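Local atomic coordinates of RNA-dependent RNA polymerase (Dera Ghazi Khan orthonairovirus, PDB entry 6DX2), a protein that probably copies the viral RNA genome as a full-length polymerase, and is represented here by its viral OTU domain, a cysteine protease with deubiquitinase activity. Residues A[116-121]-A[131-136]; A[48-53]-A[142-147]; A[44-49]-A[151-156]. All blocks are in the same frame, centred on the assembly; numbering follows the deposited sequence.

Contact 1 of 3, residues A[116-121]-A[131-136]; sequences IILWEA and TKYGPG
Tyr133 and Thr131 pair with Ile116 and Leu118 across two antiparallel strands. Ile116 and Tyr133 form a hydrogen-bonded pair. Tyr133 N gives a nearly straight bond to Ile116 O (2.8 Å, 169° at the hydrogen), and Ile116 N bonds back to Tyr133 O at 2.9 Å. Leu118 and Thr131 repeat this pattern two residues along. Tyr133 has CG anti to its carbonyl carbon (chi1 -66°). In this position Ile116 O lies against the edge of the ring, in its plane, 3.7 Å from both CB and CD2 of Tyr133. Further out, Tyr133 CE2 meets Leu118 CD1 at 4.1 Å. Helix 102-112 packs on the same face, touching both Ile116 and Tyr133. Thr131 OG1 is hydrogen-bonded to Asn20 OD1 and is also linked to a water. That water donates to Leu118 O and Glu120 OE1, so it bridges the strands at this end. On the other face, Ile117 CG1 packs on Lys132 CG at 3.7 Å. The Lys132 chain bends at its last two torsions, and NZ bonds to both Gly134 O (2.8 Å) and Gly136 O (2.9 Å). Together the strands form an antiparallel beta hairpin within the central mixed sheet of the OTU domain.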
ATOM      1  N   ILE A 116      -4.206   0.769   4.359  1.00 30.06           N
ATOM      2  CA  ILE A 116      -3.053   1.115   3.552  1.00 29.64           C
ATOM      3  C   ILE A 116      -3.495   2.114   2.508  1.00 29.55           C
ATOM      4  O   ILE A 116      -4.527   1.915   1.869  1.00 31.65           O
ATOM      5  CB  ILE A 116      -2.406  -0.111   2.877  1.00 33.91           C
ATOM      6  CG1 ILE A 116      -1.948  -1.108   3.983  1.00 37.09           C
ATOM      7  CG2 ILE A 116      -1.287   0.382   1.908  1.00 29.72           C
ATOM      8  CD1 ILE A 116      -1.470  -2.504   3.435  1.00 35.33           C
ATOM      9  N   ILE A 117      -2.743   3.199   2.353  1.00 29.28           N
ATOM     10  CA  ILE A 117      -3.106   4.227   1.384  1.00 30.45           C
ATOM     11  C   ILE A 117      -1.979   4.368   0.384  1.00 28.15           C
ATOM     12  O   ILE A 117      -0.816   4.530   0.775  1.00 31.25           O
ATOM     13  CB  ILE A 117      -3.396   5.570   2.068  1.00 28.25           C
ATOM     14  CG1 ILE A 117      -4.538   5.371   3.040  1.00 30.67           C
ATOM     15  CG2 ILE A 117      -3.672   6.686   1.012  1.00 29.89           C
ATOM     16  CD1 ILE A 117      -4.804   6.652   3.927  1.00 29.12           C
ATOM     17  N   LEU A 118      -2.320   4.297  -0.902  1.00 28.42           N
ATOM     18  CA  LEU A 118      -1.342   4.497  -1.959  1.00 31.45           C
ATOM     19  C   LEU A 118      -1.533   5.911  -2.457  1.00 29.56           C
ATOM     20  O   LEU A 118      -2.563   6.230  -3.060  1.00 32.21           O
ATOM     21  CB  LEU A 118      -1.501   3.492  -3.099  1.00 31.68           C
ATOM     22  CG  LEU A 118      -1.526   2.007  -2.712  1.00 38.02           C
ATOM     23  CD1 LEU A 118      -1.529   1.053  -3.982  1.00 38.18           C
ATOM     24  CD2 LEU A 118      -0.391   1.681  -1.738  1.00 38.68           C
ATOM     25  N   TRP A 119      -0.541   6.777  -2.191  1.00 27.03           N
ATOM     26  CA  TRP A 119      -0.599   8.153  -2.652  1.00 29.10           C
ATOM     27  C   TRP A 119       0.234   8.204  -3.924  1.00 31.53           C
ATOM     28  O   TRP A 119       1.467   8.171  -3.875  1.00 34.18           O
ATOM     29  CB  TRP A 119       0.003   9.097  -1.614  1.00 30.61           C
ATOM     30  CG  TRP A 119      -0.689   9.081  -0.260  1.00 29.27           C
ATOM     31  CD1 TRP A 119      -0.350   8.309   0.837  1.00 28.37           C
ATOM     32  CD2 TRP A 119      -1.813   9.875   0.138  1.00 31.23           C
ATOM     33  NE1 TRP A 119      -1.164   8.612   1.896  1.00 31.79           N
ATOM     34  CE2 TRP A 119      -2.076   9.563   1.495  1.00 32.43           C
ATOM     35  CE3 TRP A 119      -2.607  10.828  -0.512  1.00 33.42           C
ATOM     36  CZ2 TRP A 119      -3.133  10.103   2.204  1.00 31.93           C
ATOM     37  CZ3 TRP A 119      -3.678  11.408   0.227  1.00 34.84           C
ATOM     38  CH2 TRP A 119      -3.918  11.045   1.555  1.00 34.43           C
ATOM     39  N   GLU A 120      -0.425   8.287  -5.073  1.00 35.90           N
ATOM     40  CA  GLU A 120       0.294   8.456  -6.324  1.00 37.04           C
ATOM     41  C   GLU A 120       0.625   9.922  -6.497  1.00 36.19           C
ATOM     42  O   GLU A 120      -0.270  10.780  -6.528  1.00 42.51           O
ATOM     43  CB  GLU A 120      -0.513   7.915  -7.498  1.00 39.01           C
ATOM     44  CG  GLU A 120      -0.348   6.382  -7.585  1.00 57.17           C
ATOM     45  CD  GLU A 120      -1.391   5.680  -8.441  1.00 72.68           C
ATOM     46  OE1 GLU A 120      -2.168   4.864  -7.883  1.00 72.41           O
ATOM     47  OE2 GLU A 120      -1.422   5.937  -9.667  1.00 78.15           O
ATOM     48  N   ALA A 121       1.939  10.187  -6.679  1.00 37.17           N
ATOM     49  CA  ALA A 121       2.513  11.512  -6.683  1.00 42.57           C
ATOM     50  C   ALA A 121       3.219  11.750  -8.002  1.00 46.61           C
ATOM     51  O   ALA A 121       3.805  10.821  -8.586  1.00 46.43           O
ATOM     52  CB  ALA A 121       3.535  11.676  -5.531  1.00 47.91           C
ATOM     53  N   THR A 131      -5.626   6.209  -3.067  1.00 31.05           N
ATOM     54  CA  THR A 131      -6.478   5.024  -2.974  1.00 27.87           C
ATOM     55  C   THR A 131      -6.279   4.414  -1.609  1.00 32.04           C
ATOM     56  O   THR A 131      -5.151   4.198  -1.193  1.00 31.67           O
ATOM     57  CB  THR A 131      -6.132   4.025  -4.067  1.00 32.37           C
ATOM     58  OG1 THR A 131      -6.181   4.691  -5.333  1.00 36.52           O
ATOM     59  CG2 THR A 131      -7.129   2.912  -4.110  1.00 35.50           C
ATOM     60  N   LYS A 132      -7.367   4.163  -0.890  1.00 29.78           N
ATOM     61  CA  LYS A 132      -7.258   3.710   0.482  1.00 28.80           C
ATOM     62  C   LYS A 132      -7.894   2.334   0.576  1.00 29.73           C
ATOM     63  O   LYS A 132      -9.036   2.131   0.142  1.00 29.38           O
ATOM     64  CB  LYS A 132      -7.923   4.702   1.410  1.00 30.36           C
ATOM     65  CG  LYS A 132      -8.015   4.242   2.878  1.00 31.63           C
ATOM     66  CD  LYS A 132      -8.433   5.415   3.812  1.00 32.12           C
ATOM     67  CE  LYS A 132      -9.983   5.508   3.808  1.00 33.52           C
ATOM     68  NZ  LYS A 132     -10.609   4.529   4.809  1.00 32.29           N
ATOM     69  N   TYR A 133      -7.160   1.401   1.155  1.00 29.75           N
ATOM     70  CA  TYR A 133      -7.604   0.018   1.314  1.00 31.80           C
ATOM     71  C   TYR A 133      -7.821  -0.184   2.806  1.00 34.93           C
ATOM     72  O   TYR A 133      -6.863  -0.134   3.573  1.00 33.39           O
ATOM     73  CB  TYR A 133      -6.553  -0.956   0.793  1.00 30.68           C
ATOM     74  CG  TYR A 133      -6.371  -0.840  -0.686  1.00 31.88           C
ATOM     75  CD1 TYR A 133      -7.140  -1.588  -1.542  1.00 39.16           C
ATOM     76  CD2 TYR A 133      -5.431   0.056  -1.232  1.00 33.81           C
ATOM     77  CE1 TYR A 133      -6.990  -1.492  -2.923  1.00 42.89           C
ATOM     78  CE2 TYR A 133      -5.302   0.163  -2.640  1.00 36.07           C
ATOM     79  CZ  TYR A 133      -6.098  -0.593  -3.431  1.00 38.48           C
ATOM     80  OH  TYR A 133      -6.022  -0.532  -4.797  1.00 45.13           O
ATOM     81  N   GLY A 134      -9.065  -0.347   3.218  1.00 34.99           N
ATOM     82  CA  GLY A 134      -9.381  -0.485   4.631  1.00 36.53           C
ATOM     83  C   GLY A 134     -10.143   0.700   5.155  1.00 33.94           C
ATOM     84  O   GLY A 134     -10.097   1.793   4.604  1.00 33.84           O
ATOM     85  N   PRO A 135     -10.842   0.508   6.275  1.00 33.40           N
ATOM     86  CA  PRO A 135     -11.797   1.521   6.753  1.00 34.86           C
ATOM     87  C   PRO A 135     -11.205   2.599   7.636  1.00 37.46           C
ATOM     88  O   PRO A 135     -11.968   3.460   8.115  1.00 45.41           O
ATOM     89  CB  PRO A 135     -12.781   0.675   7.565  1.00 37.10           C
ATOM     90  CG  PRO A 135     -11.891  -0.363   8.168  1.00 39.66           C
ATOM     91  CD  PRO A 135     -10.902  -0.745   7.052  1.00 36.65           C
ATOM     92  N   GLY A 136      -9.906   2.590   7.855  1.00 33.18           N
ATOM     93  CA  GLY A 136      -9.306   3.405   8.882  1.00 32.39           C
ATOM     94  C   GLY A 136      -8.909   4.779   8.371  1.00 35.24           C
ATOM     95  O   GLY A 136      -9.146   5.163   7.234  1.00 36.69           O
TER
HETATM   96  O   HOH W   1      -3.516   5.694  -5.757  1.00 42.30           O

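Contact 2 of 3, residues A[48-53]-A[142-147]; sequences SFLLFE and LNLKLC
Leu142, at the start of strand 142-147, points toward helix 42-52 and meets both Leu50 and Leu51. Its CB lies 3.9 Å from Leu50 CD1, and the side chains of Leu50 and Leu142 lie alongside, running opposite ways. The methyl end of Leu142 goes to the other leucine: CD2 is 3.7 Å from Leu51 CD2, and CD1 also touches that branch. Leu51 lies roughly perpendicular to Leu142. Leu142 CG is anti to the carbonyl carbon (chi1 -47°), and from there its two methyls reach the Leu51 branch. Asn143 contributes its backbone: Leu50 CD1 rests against Asn143 O at 3.6 Å, a van der Waals contact. Asn143 O also accepts a probable hydrogen bond from Leu154 N of the next strand. The side chain of Asn143 is held elsewhere, OD1 by Trp119 NE1 and ND2 by Val138 O. This is helix-on-sheet packing as in OTU-like cysteine proteases, with a helix laid against one face of the central sheet. The short helix and strand segments run nearly antiparallel, at 154°, with axes 9.0 Å apart at closest approach. Leu144 comes next and brings CD2 to 3.9 Å from Leu50 CD1, so this one methyl touches Leu142, Asn143 and Leu144 in turn. Phe43 and Ser46 of the same helix also touch Leu144, and Val47 touches Leu142.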
ATOM      1  N   SER A  48       7.333  -2.978   5.610  1.00 28.97           N
ATOM      2  CA  SER A  48       8.092  -3.433   6.761  1.00 27.42           C
ATOM      3  C   SER A  48       8.588  -2.227   7.579  1.00 33.65           C
ATOM      4  O   SER A  48       8.551  -2.240   8.812  1.00 30.32           O
ATOM      5  CB  SER A  48       9.283  -4.295   6.313  1.00 31.06           C
ATOM      6  OG  SER A  48      10.017  -4.817   7.419  1.00 34.03           O
ATOM      7  N   PHE A  49       9.069  -1.183   6.899  1.00 28.11           N
ATOM      8  CA  PHE A  49       9.549  -0.017   7.642  1.00 30.69           C
ATOM      9  C   PHE A  49       8.455   0.556   8.527  1.00 30.49           C
ATOM     10  O   PHE A  49       8.720   0.922   9.688  1.00 32.78           O
ATOM     11  CB  PHE A  49      10.047   1.082   6.698  1.00 31.87           C
ATOM     12  CG  PHE A  49      10.643   2.265   7.471  1.00 36.95           C
ATOM     13  CD1 PHE A  49      11.878   2.151   8.067  1.00 44.92           C
ATOM     14  CD2 PHE A  49       9.891   3.408   7.689  1.00 35.93           C
ATOM     15  CE1 PHE A  49      12.442   3.221   8.812  1.00 49.27           C
ATOM     16  CE2 PHE A  49      10.426   4.463   8.437  1.00 43.32           C
ATOM     17  CZ  PHE A  49      11.703   4.353   8.986  1.00 51.08           C
ATOM     18  N   LEU A  50       7.243   0.665   7.977  1.00 30.22           N
ATOM     19  CA  LEU A  50       6.148   1.281   8.724  1.00 30.75           C
ATOM     20  C   LEU A  50       5.643   0.393   9.847  1.00 32.34           C
ATOM     21  O   LEU A  50       5.171   0.924  10.872  1.00 36.56           O
ATOM     22  CB  LEU A  50       5.023   1.651   7.784  1.00 28.41           C
ATOM     23  CG  LEU A  50       5.410   2.810   6.852  1.00 28.49           C
ATOM     24  CD1 LEU A  50       4.340   3.003   5.833  1.00 31.48           C
ATOM     25  CD2 LEU A  50       5.624   4.152   7.629  1.00 33.58           C
ATOM     26  N   LEU A  51       5.713  -0.930   9.700  1.00 31.91           N
ATOM     27  CA  LEU A  51       5.231  -1.800  10.778  1.00 35.72           C
ATOM     28  C   LEU A  51       6.283  -2.044  11.854  1.00 39.62           C
ATOM     29  O   LEU A  51       5.936  -2.114  13.039  1.00 41.10           O
ATOM     30  CB  LEU A  51       4.775  -3.137  10.230  1.00 33.42           C
ATOM     31  CG  LEU A  51       3.641  -3.055   9.247  1.00 31.26           C
ATOM     32  CD1 LEU A  51       3.408  -4.447   8.647  1.00 33.86           C
ATOM     33  CD2 LEU A  51       2.308  -2.572   9.962  1.00 33.32           C
ATOM     34  N   PHE A  52       7.569  -2.131  11.489  1.00 38.15           N
ATOM     35  CA  PHE A  52       8.620  -2.575  12.388  1.00 38.42           C
ATOM     36  C   PHE A  52       9.759  -1.583  12.589  1.00 37.70           C
ATOM     37  O   PHE A  52      10.653  -1.874  13.387  1.00 41.98           O
ATOM     38  CB  PHE A  52       9.246  -3.896  11.876  1.00 41.79           C
ATOM     39  CG  PHE A  52       8.239  -5.024  11.743  1.00 39.10           C
ATOM     40  CD1 PHE A  52       7.857  -5.757  12.850  1.00 50.16           C
ATOM     41  CD2 PHE A  52       7.657  -5.325  10.528  1.00 34.60           C
ATOM     42  CE1 PHE A  52       6.888  -6.772  12.722  1.00 45.19           C
ATOM     43  CE2 PHE A  52       6.698  -6.367  10.399  1.00 37.67           C
ATOM     44  CZ  PHE A  52       6.325  -7.055  11.486  1.00 40.31           C
ATOM     45  N   GLU A  53       9.788  -0.458  11.861  1.00 38.21           N
ATOM     46  CA  GLU A  53      10.918   0.477  11.857  1.00 40.34           C
ATOM     47  C   GLU A  53      12.194  -0.232  11.445  1.00 46.73           C
ATOM     48  O   GLU A  53      13.291   0.087  11.905  1.00 45.56           O
ATOM     49  CB  GLU A  53      11.087   1.183  13.216  1.00 49.27           C
ATOM     50  CG  GLU A  53       9.879   2.035  13.616  1.00 60.61           C
ATOM     51  CD  GLU A  53       9.775   3.401  12.883  1.00 74.19           C
ATOM     52  OE1 GLU A  53       8.637   3.912  12.775  1.00 78.91           O
ATOM     53  OE2 GLU A  53      10.793   3.979  12.436  1.00 77.28           O
ATOM     54  N   LEU A 142      -0.910   2.746   6.911  1.00 30.88           N
ATOM     55  CA  LEU A 142       0.399   2.718   6.246  1.00 27.94           C
ATOM     56  C   LEU A 142       0.264   3.557   4.986  1.00 29.54           C
ATOM     57  O   LEU A 142      -0.377   3.137   4.013  1.00 31.10           O
ATOM     58  CB  LEU A 142       0.864   1.310   5.926  1.00 29.67           C
ATOM     59  CG  LEU A 142       0.798   0.196   6.955  1.00 41.64           C
ATOM     60  CD1 LEU A 142       1.682  -0.976   6.472  1.00 39.99           C
ATOM     61  CD2 LEU A 142       1.195   0.568   8.285  1.00 42.67           C
ATOM     62  N   ASN A 143       0.915   4.706   5.007  1.00 27.69           N
ATOM     63  CA  ASN A 143       0.876   5.678   3.928  1.00 28.34           C
ATOM     64  C   ASN A 143       2.075   5.423   3.048  1.00 27.23           C
ATOM     65  O   ASN A 143       3.201   5.583   3.518  1.00 30.02           O
ATOM     66  CB  ASN A 143       0.903   7.089   4.498  1.00 29.20           C
ATOM     67  CG  ASN A 143      -0.399   7.401   5.201  1.00 32.48           C
ATOM     68  OD1 ASN A 143      -1.406   7.529   4.532  1.00 33.14           O
ATOM     69  ND2 ASN A 143      -0.426   7.289   6.529  1.00 30.80           N
ATOM     70  N   LEU A 144       1.821   5.138   1.767  1.00 27.71           N
ATOM     71  CA  LEU A 144       2.886   4.828   0.813  1.00 29.75           C
ATOM     72  C   LEU A 144       2.857   5.855  -0.285  1.00 30.28           C
ATOM     73  O   LEU A 144       1.772   6.165  -0.807  1.00 32.77           O
ATOM     74  CB  LEU A 144       2.641   3.413   0.194  1.00 28.20           C
ATOM     75  CG  LEU A 144       2.631   2.281   1.228  1.00 31.92           C
ATOM     76  CD1 LEU A 144       2.415   0.979   0.480  1.00 34.11           C
ATOM     77  CD2 LEU A 144       3.956   2.204   2.041  1.00 34.73           C
ATOM     78  N   LYS A 145       4.037   6.354  -0.636  1.00 29.58           N
ATOM     79  CA  LYS A 145       4.187   7.276  -1.736  1.00 31.11           C
ATOM     80  C   LYS A 145       4.620   6.502  -2.954  1.00 35.41           C
ATOM     81  O   LYS A 145       5.670   5.839  -2.941  1.00 34.42           O
ATOM     82  CB  LYS A 145       5.208   8.358  -1.414  1.00 33.28           C
ATOM     83  CG  LYS A 145       5.352   9.429  -2.496  1.00 37.60           C
ATOM     84  CD  LYS A 145       6.349  10.525  -2.051  1.00 42.60           C
ATOM     85  CE  LYS A 145       7.771  10.081  -2.312  1.00 55.55           C
ATOM     86  NZ  LYS A 145       8.746  11.014  -1.684  1.00 56.98           N
ATOM     87  N   LEU A 146       3.857   6.638  -4.027  1.00 33.74           N
ATOM     88  CA  LEU A 146       4.208   6.029  -5.310  1.00 32.20           C
ATOM     89  C   LEU A 146       4.653   7.136  -6.217  1.00 34.26           C
ATOM     90  O   LEU A 146       3.840   7.974  -6.618  1.00 42.20           O
ATOM     91  CB  LEU A 146       2.962   5.341  -5.877  1.00 34.82           C
ATOM     92  CG  LEU A 146       2.654   3.966  -5.310  1.00 41.71           C
ATOM     93  CD1 LEU A 146       2.526   3.917  -3.790  1.00 45.74           C
ATOM     94  CD2 LEU A 146       1.339   3.483  -5.958  1.00 42.55           C
ATOM     95  N   CYS A 147       5.927   7.134  -6.564  1.00 35.67           N
ATOM     96  CA  CYS A 147       6.466   8.255  -7.326  1.00 43.43           C
ATOM     97  C   CYS A 147       7.518   7.716  -8.277  1.00 47.80           C
ATOM     98  O   CYS A 147       8.440   7.033  -7.840  1.00 51.55           O
ATOM     99  CB  CYS A 147       7.043   9.317  -6.382  1.00 46.29           C
ATOM    100  SG  CYS A 147       7.462  10.877  -7.239  1.00 62.70           S
TER

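Contact 3 of 3, residues A[44-49]-A[151-156]; sequences FYSVSF and IEPLQL
Phe49 CG is anti to its backbone N (chi1 -176°), which carries the ring out over strand 150-156 to Pro153 and Gln155. Ser46 OG is anti to its carbonyl carbon (chi1 -70°), which lets it turn back to bond Cys42 O one helical turn earlier. These two residues, three apart on one side of helix 42-52, make the contact. The CA atoms of Ser46 and Pro153 are only 4.9 Å apart, a close approach that the small serine permits. Ser46 OG sits 3.3 Å from Pro153 CD and 3.5 Å from Ile151 CG2. It therefore lies between the proline ring and the isoleucine branch, and it makes no hydrogen bond to the strand. Pro153 N has no hydrogen to offer it. Further along, Phe49 CD2 packs on Pro153 CG at 3.9 Å, with the two side chains set nearly perpendicular. The end of Gln155 approaches the same ring at its edge: OE1 lies 3.8 Å from Phe49 CE2, near the ring plane. The amide is turned 62° from the ring. The other end of that amide, NE2, bonds to Glu53 OE1 just beyond the helix. Leu50 also lies against Pro153 and Gln155, while Val36 covers Ser46 and Pro153. The helix and strand segments run roughly parallel, with axes 7.1 Å apart at closest approach. The outcome is a helix seated on the central sheet of an OTU domain; in this family the catalytic cysteine stands at the start of such a helix.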
ATOM      1  N   PHE A  44       7.506  -3.888  -0.253  1.00 26.65           N
ATOM      2  CA  PHE A  44       7.617  -4.707   0.940  1.00 27.06           C
ATOM      3  C   PHE A  44       8.595  -4.115   1.923  1.00 31.10           C
ATOM      4  O   PHE A  44       8.369  -4.217   3.117  1.00 31.51           O
ATOM      5  CB  PHE A  44       7.983  -6.154   0.530  1.00 28.26           C
ATOM      6  CG  PHE A  44       6.988  -6.728  -0.516  1.00 28.97           C
ATOM      7  CD1 PHE A  44       5.695  -7.142  -0.130  1.00 35.60           C
ATOM      8  CD2 PHE A  44       7.314  -6.666  -1.885  1.00 30.88           C
ATOM      9  CE1 PHE A  44       4.796  -7.613  -1.106  1.00 33.54           C
ATOM     10  CE2 PHE A  44       6.438  -7.087  -2.849  1.00 29.48           C
ATOM     11  CZ  PHE A  44       5.169  -7.545  -2.475  1.00 32.33           C
ATOM     12  N   TYR A  45       9.672  -3.482   1.443  1.00 29.41           N
ATOM     13  CA  TYR A  45      10.544  -2.717   2.343  1.00 30.74           C
ATOM     14  C   TYR A  45       9.742  -1.638   3.035  1.00 29.47           C
ATOM     15  O   TYR A  45       9.933  -1.370   4.231  1.00 30.77           O
ATOM     16  CB  TYR A  45      11.651  -2.019   1.583  1.00 30.48           C
ATOM     17  CG  TYR A  45      12.698  -2.920   0.935  1.00 33.05           C
ATOM     18  CD1 TYR A  45      12.848  -4.273   1.331  1.00 31.38           C
ATOM     19  CD2 TYR A  45      13.410  -2.454  -0.164  1.00 31.56           C
ATOM     20  CE1 TYR A  45      13.822  -5.111   0.685  1.00 33.89           C
ATOM     21  CE2 TYR A  45      14.310  -3.275  -0.826  1.00 32.82           C
ATOM     22  CZ  TYR A  45      14.509  -4.588  -0.401  1.00 34.19           C
ATOM     23  OH  TYR A  45      15.414  -5.387  -1.068  1.00 35.26           O
ATOM     24  N   SER A  46       8.878  -0.965   2.264  1.00 28.20           N
ATOM     25  CA  SER A  46       8.168   0.188   2.785  1.00 29.44           C
ATOM     26  C   SER A  46       7.184  -0.226   3.860  1.00 30.75           C
ATOM     27  O   SER A  46       7.098   0.437   4.919  1.00 28.06           O
ATOM     28  CB  SER A  46       7.471   0.905   1.644  1.00 28.90           C
ATOM     29  OG  SER A  46       8.416   1.534   0.799  1.00 31.18           O
ATOM     30  N   VAL A  47       6.404  -1.274   3.586  1.00 29.55           N
ATOM     31  CA  VAL A  47       5.454  -1.778   4.578  1.00 28.13           C
ATOM     32  C   VAL A  47       6.197  -2.270   5.812  1.00 30.64           C
ATOM     33  O   VAL A  47       5.814  -1.952   6.946  1.00 30.27           O
ATOM     34  CB  VAL A  47       4.600  -2.888   3.957  1.00 29.97           C
ATOM     35  CG1 VAL A  47       3.837  -3.649   5.076  1.00 40.34           C
ATOM     36  CG2 VAL A  47       3.672  -2.211   2.982  1.00 30.34           C
ATOM     37  N   SER A  48       7.333  -2.978   5.610  1.00 28.97           N
ATOM     38  CA  SER A  48       8.092  -3.433   6.761  1.00 27.42           C
ATOM     39  C   SER A  48       8.588  -2.227   7.579  1.00 33.65           C
ATOM     40  O   SER A  48       8.551  -2.240   8.812  1.00 30.32           O
ATOM     41  CB  SER A  48       9.283  -4.295   6.313  1.00 31.06           C
ATOM     42  OG  SER A  48      10.017  -4.817   7.419  1.00 34.03           O
ATOM     43  N   PHE A  49       9.069  -1.183   6.899  1.00 28.11           N
ATOM     44  CA  PHE A  49       9.549  -0.017   7.642  1.00 30.69           C
ATOM     45  C   PHE A  49       8.455   0.556   8.527  1.00 30.49           C
ATOM     46  O   PHE A  49       8.720   0.922   9.688  1.00 32.78           O
ATOM     47  CB  PHE A  49      10.047   1.082   6.698  1.00 31.87           C
ATOM     48  CG  PHE A  49      10.643   2.265   7.471  1.00 36.95           C
ATOM     49  CD1 PHE A  49      11.878   2.151   8.067  1.00 44.92           C
ATOM     50  CD2 PHE A  49       9.891   3.408   7.689  1.00 35.93           C
ATOM     51  CE1 PHE A  49      12.442   3.221   8.812  1.00 49.27           C
ATOM     52  CE2 PHE A  49      10.426   4.463   8.437  1.00 43.32           C
ATOM     53  CZ  PHE A  49      11.703   4.353   8.986  1.00 51.08           C
ATOM     54  N   ILE A 151       8.298   3.081  -4.552  1.00 41.10           N
ATOM     55  CA  ILE A 151       7.446   3.214  -3.395  1.00 37.11           C
ATOM     56  C   ILE A 151       8.337   3.562  -2.231  1.00 37.81           C
ATOM     57  O   ILE A 151       9.403   2.950  -2.038  1.00 40.87           O
ATOM     58  CB  ILE A 151       6.636   1.934  -3.120  1.00 40.93           C
ATOM     59  CG1 ILE A 151       5.648   1.729  -4.255  1.00 47.57           C
ATOM     60  CG2 ILE A 151       5.955   1.978  -1.716  1.00 39.21           C
ATOM     61  CD1 ILE A 151       4.743   0.627  -4.018  1.00 56.96           C
ATOM     62  N   GLU A 152       7.916   4.574  -1.474  1.00 37.93           N
ATOM     63  CA  GLU A 152       8.579   4.958  -0.243  1.00 39.26           C
ATOM     64  C   GLU A 152       7.554   5.068   0.881  1.00 34.00           C
ATOM     65  O   GLU A 152       6.389   5.421   0.652  1.00 33.70           O
ATOM     66  CB  GLU A 152       9.309   6.294  -0.417  1.00 38.90           C
ATOM     67  CG  GLU A 152      10.157   6.366  -1.706  1.00 47.58           C
ATOM     68  CD  GLU A 152      11.358   5.404  -1.735  1.00 64.86           C
ATOM     69  OE1 GLU A 152      11.768   4.931  -0.650  1.00 56.26           O
ATOM     70  OE2 GLU A 152      11.904   5.147  -2.854  1.00 67.24           O
ATOM     71  N   PRO A 153       7.937   4.730   2.094  1.00 30.85           N
ATOM     72  CA  PRO A 153       7.037   4.969   3.240  1.00 33.27           C
ATOM     73  C   PRO A 153       6.900   6.460   3.554  1.00 32.64           C
ATOM     74  O   PRO A 153       7.845   7.222   3.401  1.00 36.58           O
ATOM     75  CB  PRO A 153       7.742   4.218   4.387  1.00 36.09           C
ATOM     76  CG  PRO A 153       9.128   3.984   3.939  1.00 38.23           C
ATOM     77  CD  PRO A 153       9.268   4.241   2.494  1.00 34.00           C
ATOM     78  N   LEU A 154       5.720   6.860   4.029  1.00 30.87           N
ATOM     79  CA  LEU A 154       5.475   8.201   4.558  1.00 34.84           C
ATOM     80  C   LEU A 154       5.125   8.084   6.030  1.00 37.87           C
ATOM     81  O   LEU A 154       4.451   7.144   6.417  1.00 35.36           O
ATOM     82  CB  LEU A 154       4.283   8.847   3.822  1.00 34.75           C
ATOM     83  CG  LEU A 154       4.542   9.033   2.305  1.00 31.25           C
ATOM     84  CD1 LEU A 154       3.130   9.357   1.698  1.00 33.01           C
ATOM     85  CD2 LEU A 154       5.582  10.145   2.119  1.00 36.21           C
ATOM     86  N   GLN A 155       5.498   9.084   6.845  1.00 37.33           N
ATOM     87  CA  GLN A 155       4.957   9.185   8.208  1.00 37.06           C
ATOM     88  C   GLN A 155       4.418  10.579   8.444  1.00 38.74           C
ATOM     89  O   GLN A 155       4.968  11.556   7.926  1.00 44.48           O
ATOM     90  CB  GLN A 155       6.059   8.841   9.232  1.00 41.12           C
ATOM     91  CG  GLN A 155       6.533   7.388   9.004  1.00 48.64           C
ATOM     92  CD  GLN A 155       7.515   6.877  10.029  1.00 60.27           C
ATOM     93  OE1 GLN A 155       8.639   7.383  10.149  1.00 62.08           O
ATOM     94  NE2 GLN A 155       7.112   5.829  10.751  1.00 62.72           N
ATOM     95  N   LEU A 156       3.353  10.669   9.241  1.00 41.82           N
ATOM     96  CA  LEU A 156       2.772  11.974   9.550  1.00 48.30           C
ATOM     97  C   LEU A 156       3.797  12.831  10.265  1.00 48.75           C
ATOM     98  O   LEU A 156       4.567  12.341  11.102  1.00 48.94           O
ATOM     99  CB  LEU A 156       1.511  11.832  10.399  1.00 45.00           C
ATOM    100  CG  LEU A 156       0.284  11.608   9.518  1.00 45.24           C
ATOM    101  CD1 LEU A 156      -0.940  11.625  10.366  1.00 53.83           C
ATOM    102  CD2 LEU A 156       0.218  12.704   8.498  1.00 49.93           C
TER

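In the fold
After three short strands the chain reaches helix 42-52, which supplies one side of both contact 2 and contact 3. The chain then runs through four more helices before entering strand 116-121. Contact 1 closes a short loop of nine residues, joining 116-121 to 131-136. Strand 142-147 returns to the helix and closes contact 2. Strand 150-156 follows it and closes contact 3, the longest loop. Contact 1 is nested inside both larger loops. Contacts 2 and 3 share Ser48 and Phe49, and their centres lie about 2 Å apart. Strands 116-121, 142-147 and 150-156 are successive neighbours in one sheet, so the three contacts tie the hairpin, the sheet centre and helix 42-52 together.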